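PDB 5YL7: pseudoalteromonas arctica PAMC 21717 from Pseudoalteromonas arctica, which probably hydrolyses peptide bonds in proteins as a cold-active, calcium-binding serine protease of the subtilase family. Local coordinates for residues P3-Y14 and V111-V121; L40-A48 and D76-V84. One frame throughout, in Å; residues are numbered along the deposited sequence.

Contact 1: residues P3-Y14 and V111-V121. With CA (calcium ion), chain C.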
loop_
_atom_site.group_PDB
_atom_site.type_symbol
_atom_site.label_atom_id
_atom_site.label_comp_id
_atom_site.label_asym_id
_atom_site.label_seq_id
_atom_site.Cartn_x
_atom_site.Cartn_y
_atom_site.Cartn_z
ATOM N N PRO A 3 17.499 3.910 -11.289
ATOM C CA PRO A 3 16.882 3.597 -12.540
ATOM C C PRO A 3 16.788 4.721 -13.528
ATOM O O PRO A 3 16.911 5.837 -13.168
ATOM C CB PRO A 3 15.556 3.047 -12.132
ATOM C CG PRO A 3 15.247 3.738 -10.923
ATOM C CD PRO A 3 16.559 3.957 -10.159
ATOM N N ASN A 4 16.479 4.316 -14.745
ATOM C CA ASN A 4 16.409 5.268 -15.812
ATOM C C ASN A 4 15.074 5.937 -16.110
ATOM O O ASN A 4 14.888 6.799 -16.925
ATOM C CB ASN A 4 16.930 4.606 -17.122
ATOM C CG ASN A 4 15.962 3.696 -17.735
ATOM O OD1 ASN A 4 14.778 3.574 -17.384
ATOM N ND2 ASN A 4 16.369 3.125 -18.891
ATOM N N ASP A 5 14.089 5.631 -15.209
ATOM C CA ASP A 5 12.776 6.169 -15.442
ATOM C C ASP A 5 12.774 7.701 -15.359
ATOM O O ASP A 5 13.306 8.226 -14.386
ATOM C CB ASP A 5 11.794 5.519 -14.436
ATOM C CG ASP A 5 11.863 4.021 -14.483
ATOM O OD1 ASP A 5 12.838 3.481 -13.955
ATOM O OD2 ASP A 5 11.019 3.343 -15.103
ATOM N N PRO A 6 12.121 8.387 -16.304
ATOM C CA PRO A 6 12.315 9.821 -16.382
ATOM C C PRO A 6 11.699 10.578 -15.237
ATOM O O PRO A 6 12.096 11.702 -14.952
ATOM C CB PRO A 6 11.668 10.196 -17.707
ATOM C CG PRO A 6 10.733 8.991 -17.986
ATOM C CD PRO A 6 11.433 7.812 -17.493
ATOM N N ARG A 7 10.680 10.036 -14.558
ATOM C CA ARG A 7 10.129 10.673 -13.379
ATOM C C ARG A 7 10.781 10.266 -12.063
ATOM O O ARG A 7 10.332 10.740 -10.999
ATOM C CB ARG A 7 8.612 10.460 -13.317
ATOM C CG ARG A 7 7.874 10.962 -14.511
ATOM C CD ARG A 7 7.953 12.406 -14.704
ATOM N NE ARG A 7 7.279 13.162 -13.695
ATOM C CZ ARG A 7 6.016 13.453 -13.636
ATOM N NH1 ARG A 7 5.125 12.992 -14.502
ATOM N NH2 ARG A 7 5.569 14.214 -12.618
ATOM N N PHE A 8 11.780 9.427 -12.044
ATOM C CA PHE A 8 12.470 9.031 -10.807
ATOM C C PHE A 8 12.898 10.197 -10.022
ATOM O O PHE A 8 12.731 10.224 -8.797
ATOM C CB PHE A 8 13.637 8.108 -11.102
ATOM C CG PHE A 8 14.379 7.704 -9.874
ATOM C CD1 PHE A 8 13.908 6.758 -8.980
ATOM C CD2 PHE A 8 15.568 8.352 -9.590
ATOM C CE1 PHE A 8 14.650 6.488 -7.842
ATOM C CE2 PHE A 8 16.281 8.072 -8.486
ATOM C CZ PHE A 8 15.838 7.153 -7.611
ATOM N N ASP A 9 13.463 11.233 -10.638
ATOM C CA ASP A 9 13.931 12.334 -9.860
ATOM C C ASP A 9 12.830 13.078 -9.112
ATOM O O ASP A 9 13.071 13.689 -8.055
ATOM C CB ASP A 9 14.707 13.392 -10.743
ATOM C CG ASP A 9 16.100 12.920 -11.109
ATOM O OD1 ASP A 9 16.635 11.874 -10.633
ATOM O OD2 ASP A 9 16.626 13.617 -12.004
ATOM N N ASP A 10 11.598 13.039 -9.621
ATOM C CA ASP A 10 10.448 13.601 -8.943
ATOM C C ASP A 10 10.002 12.729 -7.721
ATOM O O ASP A 10 9.290 13.238 -6.863
ATOM C CB ASP A 10 9.238 13.771 -9.917
ATOM C CG ASP A 10 9.426 14.846 -10.997
ATOM O OD1 ASP A 10 10.143 15.803 -10.657
ATOM O OD2 ASP A 10 8.920 14.652 -12.102
ATOM N N GLN A 11 10.459 11.493 -7.697
ATOM C CA GLN A 11 10.089 10.575 -6.613
ATOM C C GLN A 11 11.098 10.710 -5.481
ATOM O O GLN A 11 11.818 9.844 -5.093
ATOM C CB GLN A 11 10.031 9.127 -7.154
ATOM C CG GLN A 11 8.900 8.970 -8.158
ATOM C CD GLN A 11 8.734 7.578 -8.650
ATOM O OE1 GLN A 11 9.593 7.011 -9.347
ATOM N NE2 GLN A 11 7.615 6.939 -8.248
ATOM N N TRP A 12 11.014 11.922 -4.851
ATOM C CA TRP A 12 11.910 12.282 -3.743
ATOM C C TRP A 12 11.906 11.250 -2.624
ATOM O O TRP A 12 12.877 11.034 -1.899
ATOM C CB TRP A 12 11.528 13.669 -3.172
ATOM C CG TRP A 12 10.105 13.786 -2.729
ATOM C CD1 TRP A 12 9.052 14.234 -3.405
ATOM C CD2 TRP A 12 9.593 13.362 -1.434
ATOM N NE1 TRP A 12 7.908 14.095 -2.683
ATOM C CE2 TRP A 12 8.216 13.551 -1.464
ATOM C CE3 TRP A 12 10.157 12.843 -0.267
ATOM C CZ2 TRP A 12 7.373 13.204 -0.373
ATOM C CZ3 TRP A 12 9.315 12.507 0.793
ATOM C CH2 TRP A 12 7.962 12.706 0.738
ATOM N N HIS A 13 10.703 10.662 -2.477
ATOM C CA HIS A 13 10.406 9.711 -1.444
ATOM C C HIS A 13 11.205 8.407 -1.534
ATOM O O HIS A 13 11.266 7.634 -0.608
ATOM C CB HIS A 13 8.908 9.486 -1.358
ATOM C CG HIS A 13 8.237 9.389 -2.675
ATOM N ND1 HIS A 13 8.038 8.165 -3.305
ATOM C CD2 HIS A 13 7.772 10.359 -3.548
ATOM C CE1 HIS A 13 7.497 8.455 -4.512
ATOM N NE2 HIS A 13 7.302 9.747 -4.698
ATOM N N TYR A 14 11.862 8.147 -2.661
ATOM C CA TYR A 14 12.739 7.024 -2.832
ATOM C C TYR A 14 14.182 7.258 -2.482
ATOM O O TYR A 14 14.881 6.298 -2.199
ATOM C CB TYR A 14 12.690 6.503 -4.273
ATOM C CG TYR A 14 11.342 5.920 -4.754
ATOM C CD1 TYR A 14 10.324 5.584 -3.860
ATOM C CD2 TYR A 14 11.153 5.725 -6.105
ATOM C CE1 TYR A 14 9.157 5.035 -4.351
ATOM C CE2 TYR A 14 10.008 5.169 -6.572
ATOM C CZ TYR A 14 9.002 4.803 -5.700
ATOM O OH TYR A 14 7.801 4.233 -6.167
ATOM N N VAL A 111 6.698 -0.665 -13.116
ATOM C CA VAL A 111 7.741 -1.194 -14.003
ATOM C C VAL A 111 8.878 -0.208 -14.084
ATOM O O VAL A 111 8.641 0.968 -14.352
ATOM C CB VAL A 111 7.153 -1.506 -15.355
ATOM C CG1 VAL A 111 8.328 -2.016 -16.277
ATOM C CG2 VAL A 111 6.017 -2.521 -15.350
ATOM N N THR A 112 10.068 -0.641 -13.782
ATOM C CA THR A 112 11.217 0.196 -13.563
ATOM C C THR A 112 12.314 -0.156 -14.624
ATOM O O THR A 112 12.415 -1.271 -15.076
ATOM C CB THR A 112 11.673 0.019 -12.126
ATOM O OG1 THR A 112 10.561 0.449 -11.290
ATOM C CG2 THR A 112 12.848 0.832 -11.731
ATOM N N ASN A 113 13.108 0.887 -14.892
ATOM C CA ASN A 113 14.206 0.753 -15.912
ATOM C C ASN A 113 13.659 0.510 -17.219
ATOM O O ASN A 113 14.376 -0.072 -18.081
ATOM C CB ASN A 113 15.203 -0.319 -15.518
ATOM C CG ASN A 113 16.172 0.223 -14.630
ATOM O OD1 ASN A 113 16.702 1.328 -14.887
ATOM N ND2 ASN A 113 16.532 -0.584 -13.635
ATOM N N ASN A 114 12.455 0.965 -17.538
ATOM C CA ASN A 114 11.838 0.867 -18.857
ATOM C C ASN A 114 11.814 2.196 -19.604
ATOM O O ASN A 114 11.098 2.355 -20.572
ATOM C CB ASN A 114 10.450 0.198 -18.820
ATOM C CG ASN A 114 9.417 1.047 -18.059
ATOM O OD1 ASN A 114 9.784 1.917 -17.245
ATOM N ND2 ASN A 114 8.156 0.846 -18.353
ATOM N N GLY A 115 12.526 3.200 -19.089
ATOM C CA GLY A 115 12.596 4.447 -19.756
ATOM C C GLY A 115 11.395 5.262 -19.853
ATOM O O GLY A 115 11.228 6.222 -20.644
ATOM N N GLU A 116 10.379 4.922 -18.982
ATOM C CA GLU A 116 9.049 5.459 -19.053
ATOM C C GLU A 116 8.542 5.766 -17.613
ATOM O O GLU A 116 8.775 4.914 -16.763
ATOM C CB GLU A 116 8.063 4.452 -19.680
ATOM C CG GLU A 116 6.684 4.936 -19.871
ATOM C CD GLU A 116 5.812 3.907 -20.642
ATOM O OE1 GLU A 116 4.594 4.211 -20.748
ATOM O OE2 GLU A 116 6.357 2.826 -21.067
ATOM N N GLY A 117 7.910 6.870 -17.406
ATOM C CA GLY A 117 7.140 7.051 -16.147
ATOM C C GLY A 117 8.047 6.991 -14.954
ATOM O O GLY A 117 9.105 7.629 -14.830
ATOM N N VAL A 118 7.570 6.239 -13.950
ATOM C CA VAL A 118 8.083 6.118 -12.602
ATOM C C VAL A 118 8.803 4.841 -12.273
ATOM O O VAL A 118 8.811 3.904 -13.157
ATOM C CB VAL A 118 6.899 6.358 -11.572
ATOM C CG1 VAL A 118 6.330 7.753 -11.678
ATOM C CG2 VAL A 118 5.827 5.328 -11.792
ATOM N N ALA A 119 9.340 4.735 -11.054
ATOM C CA ALA A 119 9.844 3.516 -10.531
ATOM C C ALA A 119 8.990 3.008 -9.383
ATOM O O ALA A 119 8.155 3.757 -8.848
ATOM C CB ALA A 119 11.294 3.711 -10.092
ATOM N N GLY A 120 9.174 1.740 -9.070
ATOM C CA GLY A 120 8.497 1.098 -7.947
ATOM C C GLY A 120 9.506 0.698 -6.918
ATOM O O GLY A 120 10.697 0.482 -7.172
ATOM N N VAL A 121 9.087 0.528 -5.638
ATOM C CA VAL A 121 9.995 0.168 -4.560
ATOM C C VAL A 121 10.523 -1.222 -4.733
ATOM O O VAL A 121 11.728 -1.461 -4.537
ATOM C CB VAL A 121 9.246 0.329 -3.216
ATOM C CG1 VAL A 121 10.089 -0.193 -2.075
ATOM C CG2 VAL A 121 8.883 1.794 -2.989
HETATM CA CA CA C . 8.695 3.044 -15.350
HETATM O O HOH W 1 15.036 1.252 -20.724
#
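A calcium site joins the N-terminal segment 3-14 to the loop 111-121, and Asp5 reaches across. Asp5 OD2 lies 2.4 Å from the calcium ion, which the loop grips with the carbonyl oxygens of Val111, Glu116 and Val118 and with Asn114 OD1; Asp49 completes the shell. The other carboxylate oxygen, Asp5 OD1, takes Asn113 N on its syn lone pair at 2.8 Å, which fixes the rotation of the carboxylate. Beside it Asn113 OD1 accepts from Asn4 N, while Asn4 OD1 accepts from Gly115 N.

The Gln11 chain, extended beyond CG (chi2 -176°), carries its amide out to the backbone of Ala119. Gln11 OE1 receives Ala119 N at 2.9 Å in the carbonyl plane, the bond nearly straight at 175°, while Gln11 NE2 donates to Ala119 O at 3.3 Å and also to Leu259 O. Tyr14 OH donates to Ala119 O at 2.7 Å, from above its carbonyl plane. Replacing Gln11 by alanine would probably leave Ala119 N without its acceptor and Ala119 O held by Tyr14 alone of the two.

Trp27 of helix 23-27 packs on Pro3 and Phe8, and Leu259 of strand 258-263 and Tyr274 of strand 272-277 on Arg7 and Val118.

Contact 2: residues L40-A48 and D76-V84. With CA (calcium ion), chain E.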
loop_
_atom_site.group_PDB
_atom_site.type_symbol
_atom_site.label_atom_id
_atom_site.label_comp_id
_atom_site.label_asym_id
_atom_site.label_seq_id
_atom_site.Cartn_x
_atom_site.Cartn_y
_atom_site.Cartn_z
ATOM N N LEU A 40 -4.624 -4.711 -1.359
ATOM C CA LEU A 40 -6.059 -4.777 -1.053
ATOM C C LEU A 40 -6.588 -3.384 -1.104
ATOM O O LEU A 40 -6.246 -2.582 -0.221
ATOM C CB LEU A 40 -6.277 -5.419 0.325
ATOM C CG LEU A 40 -6.312 -6.940 0.361
ATOM C CD1 LEU A 40 -4.997 -7.546 -0.100
ATOM C CD2 LEU A 40 -6.598 -7.415 1.785
ATOM N N ASP A 41 -7.347 -3.022 -2.134
ATOM C CA ASP A 41 -7.584 -1.620 -2.436
ATOM C C ASP A 41 -8.760 -1.513 -3.354
ATOM O O ASP A 41 -9.661 -2.405 -3.413
ATOM C CB ASP A 41 -6.253 -0.988 -2.935
ATOM C CG ASP A 41 -6.104 0.399 -2.570
ATOM O OD1 ASP A 41 -6.897 1.250 -3.024
ATOM O OD2 ASP A 41 -5.141 0.772 -1.878
ATOM N N THR A 42 -8.786 -0.429 -4.158
ATOM C CA THR A 42 -9.904 -0.147 -5.052
ATOM C C THR A 42 -9.854 -0.934 -6.369
ATOM O O THR A 42 -10.751 -0.763 -7.194
ATOM C CB THR A 42 -10.026 1.376 -5.344
ATOM O OG1 THR A 42 -8.859 1.757 -6.148
ATOM C CG2 THR A 42 -10.056 2.203 -4.110
ATOM N N GLY A 43 -8.829 -1.753 -6.541
ATOM C CA GLY A 43 -8.526 -2.341 -7.810
ATOM C C GLY A 43 -7.474 -1.631 -8.561
ATOM O O GLY A 43 -6.786 -0.758 -7.995
ATOM N N TYR A 44 -7.290 -1.927 -9.834
ATOM C CA TYR A 44 -6.224 -1.302 -10.650
ATOM C C TYR A 44 -6.722 -0.983 -12.053
ATOM O O TYR A 44 -7.702 -1.603 -12.504
ATOM C CB TYR A 44 -4.995 -2.188 -10.712
ATOM C CG TYR A 44 -5.150 -3.379 -11.597
ATOM C CD1 TYR A 44 -5.966 -4.464 -11.311
ATOM C CD2 TYR A 44 -4.538 -3.454 -12.854
ATOM C CE1 TYR A 44 -6.162 -5.463 -12.174
ATOM C CE2 TYR A 44 -4.736 -4.473 -13.716
ATOM C CZ TYR A 44 -5.536 -5.478 -13.382
ATOM O OH TYR A 44 -5.766 -6.541 -14.228
ATOM N N ARG A 45 -6.014 -0.060 -12.710
ATOM C CA ARG A 45 -6.100 0.006 -14.171
ATOM C C ARG A 45 -4.831 -0.513 -14.734
ATOM O O ARG A 45 -3.737 -0.418 -14.112
ATOM C CB ARG A 45 -6.346 1.429 -14.639
ATOM C CG ARG A 45 -7.628 2.058 -14.193
ATOM C CD ARG A 45 -8.853 1.246 -14.403
ATOM N NE ARG A 45 -8.966 0.732 -15.769
ATOM C CZ ARG A 45 -9.892 -0.175 -16.129
ATOM N NH1 ARG A 45 -9.836 -0.677 -17.350
ATOM N NH2 ARG A 45 -10.785 -0.562 -15.286
ATOM N N PRO A 46 -4.851 -1.115 -15.933
ATOM C CA PRO A 46 -3.664 -1.736 -16.547
ATOM C C PRO A 46 -2.720 -0.712 -17.168
ATOM O O PRO A 46 -2.375 -0.745 -18.373
ATOM C CB PRO A 46 -4.288 -2.689 -17.589
ATOM C CG PRO A 46 -5.430 -1.876 -18.063
ATOM C CD PRO A 46 -6.051 -1.313 -16.798
ATOM N N HIS A 47 -2.247 0.173 -16.338
ATOM C CA HIS A 47 -1.371 1.293 -16.748
ATOM C C HIS A 47 -0.175 0.700 -17.459
ATOM O O HIS A 47 0.422 -0.297 -17.014
ATOM C CB HIS A 47 -0.991 2.078 -15.469
ATOM C CG HIS A 47 -0.280 3.366 -15.726
ATOM N ND1 HIS A 47 0.945 3.457 -16.355
ATOM C CD2 HIS A 47 -0.626 4.591 -15.290
ATOM C CE1 HIS A 47 1.297 4.745 -16.314
ATOM N NE2 HIS A 47 0.360 5.445 -15.667
ATOM N N ALA A 48 0.235 1.357 -18.510
ATOM C CA ALA A 48 1.422 0.932 -19.256
ATOM C C ALA A 48 2.680 0.763 -18.475
ATOM O O ALA A 48 3.574 -0.024 -18.777
ATOM C CB ALA A 48 1.721 1.903 -20.419
ATOM N N ASP A 76 -12.248 -10.348 -11.797
ATOM C CA ASP A 76 -11.570 -9.176 -12.428
ATOM C C ASP A 76 -11.489 -8.074 -11.383
ATOM O O ASP A 76 -12.453 -7.423 -11.034
ATOM C CB ASP A 76 -12.400 -8.762 -13.629
ATOM C CG ASP A 76 -11.769 -7.684 -14.384
ATOM O OD1 ASP A 76 -10.756 -7.092 -13.971
ATOM O OD2 ASP A 76 -12.181 -7.407 -15.556
ATOM N N ALA A 77 -10.264 -7.832 -10.916
ATOM C CA ALA A 77 -9.978 -6.845 -9.873
ATOM C C ALA A 77 -9.699 -5.502 -10.426
ATOM O O ALA A 77 -9.175 -4.598 -9.749
ATOM C CB ALA A 77 -8.800 -7.338 -9.022
ATOM N N ARG A 78 -9.970 -5.230 -11.729
ATOM C CA ARG A 78 -9.845 -3.886 -12.219
ATOM C C ARG A 78 -10.776 -2.924 -11.548
ATOM O O ARG A 78 -11.863 -3.281 -11.090
ATOM C CB ARG A 78 -9.994 -3.842 -13.746
ATOM C CG ARG A 78 -8.808 -4.404 -14.442
ATOM C CD ARG A 78 -8.934 -4.453 -15.947
ATOM N NE ARG A 78 -7.784 -5.070 -16.562
ATOM C CZ ARG A 78 -7.426 -4.944 -17.869
ATOM N NH1 ARG A 78 -8.091 -4.171 -18.659
ATOM N NH2 ARG A 78 -6.358 -5.582 -18.278
ATOM N N ASP A 79 -10.348 -1.655 -11.454
ATOM C CA ASP A 79 -11.108 -0.615 -10.816
ATOM C C ASP A 79 -12.020 0.029 -11.835
ATOM O O ASP A 79 -11.511 0.682 -12.768
ATOM C CB ASP A 79 -10.145 0.421 -10.245
ATOM C CG ASP A 79 -10.742 1.458 -9.386
ATOM O OD1 ASP A 79 -11.999 1.580 -9.326
ATOM O OD2 ASP A 79 -9.962 2.250 -8.777
ATOM N N PRO A 80 -13.347 -0.063 -11.688
ATOM C CA PRO A 80 -14.270 0.631 -12.628
ATOM C C PRO A 80 -14.369 2.077 -12.377
ATOM O O PRO A 80 -15.031 2.784 -13.175
ATOM C CB PRO A 80 -15.563 -0.086 -12.378
ATOM C CG PRO A 80 -15.551 -0.423 -10.872
ATOM C CD PRO A 80 -14.076 -0.757 -10.642
ATOM N N GLY A 81 -13.844 2.573 -11.286
ATOM C CA GLY A 81 -13.970 3.891 -10.787
ATOM C C GLY A 81 -14.904 4.008 -9.600
ATOM O O GLY A 81 -16.010 3.501 -9.665
ATOM N N ASP A 82 -14.449 4.673 -8.584
ATOM C CA ASP A 82 -15.207 4.823 -7.298
ATOM C C ASP A 82 -15.801 6.184 -7.108
ATOM O O ASP A 82 -16.239 6.538 -5.995
ATOM C CB ASP A 82 -14.365 4.333 -6.102
ATOM C CG ASP A 82 -13.213 5.190 -5.845
ATOM O OD1 ASP A 82 -13.050 6.248 -6.490
ATOM O OD2 ASP A 82 -12.342 4.896 -5.008
ATOM N N ALA A 83 -15.902 6.966 -8.167
ATOM C CA ALA A 83 -16.576 8.249 -8.113
ATOM C C ALA A 83 -17.973 8.090 -7.571
ATOM O O ALA A 83 -18.678 7.155 -7.868
ATOM C CB ALA A 83 -16.689 8.917 -9.506
ATOM N N VAL A 84 -18.347 9.120 -6.778
ATOM C CA VAL A 84 -19.705 9.171 -6.181
ATOM C C VAL A 84 -20.307 10.581 -6.411
ATOM O O VAL A 84 -19.658 11.572 -6.308
ATOM C CB VAL A 84 -19.686 8.756 -4.686
ATOM C CG1 VAL A 84 -19.499 7.278 -4.549
ATOM C CG2 VAL A 84 -18.724 9.553 -3.919
HETATM CA CA CA E . -14.799 -6.884 -10.857
HETATM O O HOH W 2 -7.292 1.927 -9.073
HETATM O O HOH W 3 -4.309 -6.581 -16.355
HETATM O O HOH W 4 -14.028 -4.823 -11.691
HETATM O O HOH W 5 -15.633 -7.090 -13.054
#
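Tyr44 and Arg78 pair their backbones in a single beta bridge, just beyond the C-terminal end of strand 36-41 of the parallel subtilase sheet. Tyr44 N donates to Ala77 O, and Asp79 N returns a bond to Tyr44 O at 2.8 Å. Gly43 CA lies 3.0 Å from Ala77 O.

On the bridge, the extended Arg78 chain runs across the phenol of Tyr44. Arg78 CG lies over one ring face in a CH-pi contact, 4.0 Å from the centroid of the Tyr44 ring. Beyond it the guanidinium stands at 80° to the ring, with the phenol oxygen at its edge; the bond from NE to Tyr44 OH is weak, and a water joins that oxygen to NH2. Pro46 CG rests on one guanidinium face, 3.6 Å from Arg78 NH1.

Arg45, bent at chi2 (-49°) and chi3 (-51°), curls back to the other segment. Arg45 NH2 donates to Asp79 O at 2.9 Å, in the guanidinium plane but above the carbonyl plane. Arg45 NH1 also lies 4.1 Å from Arg78 NH1, two like charges close together. At the other end of the contact, Thr42 OG1 donates to Asp79 OD2 at 2.9 Å, meeting that oxygen from above the carboxylate plane.

In the next shell, Thr42 OG1 also accepts from Gly101 N of helix 100-109. Asp79 OD1 closes an Asx turn with Gly81 N, and Asp76 OD1 closes another with Arg78 N, while Asp76 O binds a calcium ion with Asp59, Asp69 and Asp74. Neighbouring Asp41 hydrogen-bonds His100, consistent with the Ser-His-Asp triad of subtilases. One water donates both to Gly43 O and, at 2.7 Å from its oxygen, to Asp79 OD2.

How the contacts relate
Both contacts are partly buried and each includes a calcium ligand, but contact 1 is nearer the surface, with four exposed touching residues against none in contact 2. In contact 1 the ion lies between the segments and is bound from both; in contact 2 only 76-84, of the two segments, supplies a protein ligand, and the joining is mainly by a backbone bridge, arginine side chains and a threonine-aspartate bond. Contact 1 ties the N-terminal segment to the loop after helix 100-109; contact 2 holds the end of strand 36-41, next to the probable triad. Their centres are about 22 Å apart, yet Glu116 OE1 packs 3.7 Å from Ala48 CB, and Asp49, following directly on 40-48, binds the calcium of contact 1.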